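Local coordinates for hemolysin-related protein (PDB 6MLT) that forms part of the extracellular biofilm matrix of Vibrio cholerae and probably aids biofilm adhesion through metal-binding beta-propeller repeats and a lectin domain, at residues 153-156 / 160-163; 194-199 / 580-585. All coordinates share one frame; numbering follows the deposited sequence.

Contact 1 of 2, residues 153-156 / 160-163; sequences DING and IEIL. With NA (sodium ion), chain E.
E161 reaches back from the first residue of its strand into the loop 153-156 and does two jobs there with one carboxylate. OE1 and OE2 both coordinate the sodium ion, each at 2.4 Å, and OE1 also accepts a hydrogen bond from the backbone N of I154 (2.8 Å, 158°), which arrives nearly in line with the C-O bond. The chain of E161 bends at chi2 (72°), which brings the carboxylate to the loop 153-156. I154 packs along the aliphatic part of E161, its CG1 lying 3.7 Å from E161 CG, while its CG2 touches L163 CD2. D153 supplies OD1 to the metal at 2.4 Å, its carboxylate turned 62° from that of E161. The same OD1 takes the amide of G156 from above the carboxylate plane, an Asx motif that curls the backbone round the ion. N155 adds OD1 at 2.3 Å, and a water bridges its ND2 to E161 OE2. With D157 OD1 and the carbonyl of N159, six oxygens enclose the sodium. A DxNxDxNxE loop between two antiparallel strands, wrapped round a cation, is the metal-binding loop found in FG-GAP-like repeats of beta-propellers.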
# COMPACT_ATOMS: atom_id res chain seq x y z
N ASP A 153 12.59 1.58 -9.18
CA ASP A 153 13.71 0.73 -9.59
C ASP A 153 13.15 -0.68 -9.72
O ASP A 153 12.98 -1.39 -8.72
CB ASP A 153 14.85 0.79 -8.57
CG ASP A 153 16.04 -0.09 -8.97
OD1 ASP A 153 15.97 -0.82 -9.98
OD2 ASP A 153 17.07 -0.03 -8.27
N ILE A 154 12.86 -1.10 -10.95
CA ILE A 154 12.10 -2.32 -11.16
C ILE A 154 12.98 -3.55 -11.31
O ILE A 154 12.46 -4.68 -11.24
CB ILE A 154 11.17 -2.20 -12.39
CG1 ILE A 154 11.99 -1.99 -13.67
CG2 ILE A 154 10.17 -1.08 -12.16
CD1 ILE A 154 11.15 -1.86 -14.93
N ASN A 155 14.29 -3.38 -11.50
CA ASN A 155 15.21 -4.51 -11.61
C ASN A 155 16.29 -4.51 -10.53
O ASN A 155 17.12 -5.43 -10.52
CB ASN A 155 15.88 -4.53 -12.99
CG ASN A 155 16.64 -3.25 -13.31
OD1 ASN A 155 16.80 -2.37 -12.47
ND2 ASN A 155 17.13 -3.16 -14.54
N GLY A 156 16.30 -3.53 -9.64
CA GLY A 156 17.22 -3.54 -8.52
C GLY A 156 18.66 -3.21 -8.87
O GLY A 156 19.56 -3.57 -8.10
N ILE A 160 16.80 4.26 -11.78
CA ILE A 160 15.35 4.42 -11.66
C ILE A 160 14.72 4.30 -13.04
O ILE A 160 15.18 4.93 -14.00
CB ILE A 160 14.99 5.77 -11.02
CG1 ILE A 160 15.73 5.96 -9.69
CG2 ILE A 160 13.48 5.86 -10.80
CD1 ILE A 160 15.57 4.81 -8.71
N GLU A 161 13.66 3.50 -13.12
CA GLU A 161 12.89 3.34 -14.34
C GLU A 161 11.64 4.21 -14.30
O GLU A 161 11.10 4.53 -13.23
CB GLU A 161 12.52 1.88 -14.56
CG GLU A 161 13.68 1.02 -15.05
CD GLU A 161 14.74 0.76 -13.98
OE1 GLU A 161 14.36 0.32 -12.87
OE2 GLU A 161 15.94 0.99 -14.24
N ILE A 162 11.18 4.59 -15.49
CA ILE A 162 10.05 5.48 -15.68
C ILE A 162 8.99 4.69 -16.44
O ILE A 162 9.22 4.26 -17.58
CB ILE A 162 10.47 6.75 -16.45
CG1 ILE A 162 11.50 7.53 -15.64
CG2 ILE A 162 9.27 7.63 -16.76
CD1 ILE A 162 12.25 8.59 -16.44
N LEU A 163 7.84 4.47 -15.81
CA LEU A 163 6.74 3.72 -16.40
C LEU A 163 5.74 4.72 -16.98
O LEU A 163 5.00 5.36 -16.23
CB LEU A 163 6.07 2.81 -15.37
CG LEU A 163 6.96 2.11 -14.34
CD1 LEU A 163 6.09 1.28 -13.40
CD2 LEU A 163 8.00 1.26 -15.00
NA NA E . 16.60 -0.06 -12.16
O HOH W 1 17.80 -0.30 -15.79

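Contact 2 of 2, residues 194-199 / 580-585. With NA (sodium ion), chain F.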
# COMPACT_ATOMS: atom_id res chain seq x y z
N GLY A 194 12.11 -11.28 -6.87
CA GLY A 194 12.92 -10.10 -6.64
C GLY A 194 12.85 -9.06 -7.73
O GLY A 194 13.21 -7.90 -7.48
N GLN A 195 12.41 -9.43 -8.93
CA GLN A 195 12.20 -8.48 -10.01
C GLN A 195 10.77 -7.97 -9.97
O GLN A 195 9.85 -8.70 -9.61
CB GLN A 195 12.50 -9.13 -11.36
CG GLN A 195 13.94 -9.58 -11.52
CD GLN A 195 14.89 -8.41 -11.55
OE1 GLN A 195 14.84 -7.58 -12.45
NE2 GLN A 195 15.75 -8.32 -10.54
N ARG A 196 10.58 -6.71 -10.36
CA ARG A 196 9.25 -6.14 -10.41
C ARG A 196 8.73 -6.21 -11.85
O ARG A 196 9.42 -5.79 -12.78
CB ARG A 196 9.25 -4.72 -9.87
CG ARG A 196 9.55 -4.72 -8.36
CD ARG A 196 9.77 -3.36 -7.82
NE ARG A 196 8.54 -2.58 -7.84
CZ ARG A 196 8.40 -1.41 -7.24
NH1 ARG A 196 9.42 -0.89 -6.56
NH2 ARG A 196 7.25 -0.76 -7.31
N GLU A 197 7.55 -6.78 -12.00
CA GLU A 197 6.86 -6.79 -13.28
C GLU A 197 6.10 -5.48 -13.46
O GLU A 197 5.90 -4.71 -12.52
CB GLU A 197 5.90 -7.98 -13.36
CG GLU A 197 6.58 -9.35 -13.48
CD GLU A 197 7.41 -9.75 -12.26
OE1 GLU A 197 6.83 -9.91 -11.16
OE2 GLU A 197 8.64 -9.90 -12.41
N VAL A 198 5.68 -5.22 -14.70
CA VAL A 198 4.99 -3.99 -15.07
C VAL A 198 3.57 -4.36 -15.49
O VAL A 198 3.38 -5.18 -16.39
CB VAL A 198 5.72 -3.24 -16.20
CG1 VAL A 198 4.95 -2.00 -16.60
CG2 VAL A 198 7.12 -2.85 -15.76
N PHE A 199 2.58 -3.75 -14.85
CA PHE A 199 1.18 -3.96 -15.19
C PHE A 199 0.63 -2.71 -15.83
O PHE A 199 0.64 -1.63 -15.22
CB PHE A 199 0.36 -4.32 -13.95
CG PHE A 199 -1.08 -4.61 -14.27
CD1 PHE A 199 -1.45 -5.82 -14.82
CD2 PHE A 199 -2.05 -3.64 -14.05
CE1 PHE A 199 -2.77 -6.08 -15.12
CE2 PHE A 199 -3.37 -3.90 -14.36
CZ PHE A 199 -3.73 -5.12 -14.90
N PHE A 580 3.54 4.82 -0.71
CA PHE A 580 4.64 4.88 0.26
C PHE A 580 5.91 4.15 -0.18
O PHE A 580 7.01 4.70 -0.11
CB PHE A 580 4.23 4.30 1.62
CG PHE A 580 3.35 5.21 2.42
CD1 PHE A 580 3.87 6.32 3.05
CD2 PHE A 580 2.00 4.94 2.56
CE1 PHE A 580 3.06 7.16 3.80
CE2 PHE A 580 1.19 5.76 3.31
CZ PHE A 580 1.72 6.88 3.93
N SER A 581 5.77 2.89 -0.61
CA SER A 581 6.92 1.99 -0.64
C SER A 581 7.96 2.36 -1.68
O SER A 581 9.10 1.90 -1.57
CB SER A 581 6.45 0.56 -0.88
OG SER A 581 5.53 0.20 0.13
N ASP A 582 7.61 3.17 -2.68
CA ASP A 582 8.53 3.51 -3.76
C ASP A 582 9.15 4.89 -3.59
O ASP A 582 9.74 5.41 -4.54
CB ASP A 582 7.81 3.43 -5.11
CG ASP A 582 7.91 2.06 -5.74
OD1 ASP A 582 8.97 1.42 -5.60
OD2 ASP A 582 6.92 1.61 -6.37
N ILE A 583 9.05 5.49 -2.41
CA ILE A 583 9.62 6.82 -2.20
C ILE A 583 10.01 6.96 -0.74
O ILE A 583 9.30 6.52 0.17
CB ILE A 583 8.62 7.92 -2.64
CG1 ILE A 583 9.32 9.28 -2.72
CG2 ILE A 583 7.41 7.98 -1.71
CD1 ILE A 583 10.26 9.41 -3.89
N ASN A 584 11.18 7.55 -0.51
CA ASN A 584 11.61 7.96 0.82
C ASN A 584 11.21 9.41 1.06
O ASN A 584 10.86 10.15 0.14
CB ASN A 584 13.12 7.78 0.97
CG ASN A 584 13.57 6.34 0.77
OD1 ASN A 584 12.92 5.40 1.24
ND2 ASN A 584 14.68 6.15 0.06
N ALA A 585 11.25 9.82 2.34
CA ALA A 585 10.80 11.16 2.70
C ALA A 585 11.62 12.23 1.99
O ALA A 585 11.08 13.28 1.61
CB ALA A 585 10.86 11.34 4.21
NA NA F . 8.99 -10.71 -10.02
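A single ion pair makes this whole contact: R196 and D582 meet end to end although the backbones stay far apart, 11.7 Å between their CA atoms, and 380 residues lie between the segments. The guanidinium and the carboxylate meet edge to edge and lie almost in one plane, only 4° apart. R196 NH1 donates to D582 OD1 at 2.5 Å, and R196 NH2 donates to D582 OD2 at 2.6 Å. Both bonds are nearly straight (170°) and both use the syn lone pairs, so this is the end-on, two-pronged form of the salt bridge, which fixes the rotation of both flat groups. R196 gets there with CG anti to its own carbonyl carbon (chi1 -67°) and a bend at chi3 that turns the head toward D582. NH2 has a second acceptor in the backbone O of A187, while both side chains of the pair also touch A152 on strand 150-152.

D582 is presented by a type I beta turn from F580 to I583, closed by a bond from I583 N to F580 O, and sits at its third position. On the other side, R196 lies in sequence between two sodium ligands of the 189-197 loop: the carbonyl O of Q195, 2.2 Å from the ion, and the carboxylate of E197, which grips the ion through both oxygens. D189, N191 and D193 complete that site. The bound sodium probably steadies the backbone from which the arginine extends, and the buried aspartate probably has its charge balanced by the arginine. The arrangement is a bidentate Arg-Asp salt bridge fastening a C-terminal loop to a metal-bearing beta-propeller blade.

Following the chain, contact 1 comes first and closes a very short loop: only three residues lie between 153-156 and 160-163, at the connection joining strands 150-152 and 161-164 of one four-stranded sheet. Contact 2 opens later, at 194-199 in the next sheet, and closes only at 580-585, spanning a long excursion that includes the beta-prism lectin domain. The two are in series, neither enclosing nor crossing the other. In space their centres are about 8 Å apart, and they touch directly: I154 O meets R196 N at 2.9 Å, a probable hydrogen bond between the two metal loops. Together they connect two successive sheets to the late C-terminal loop.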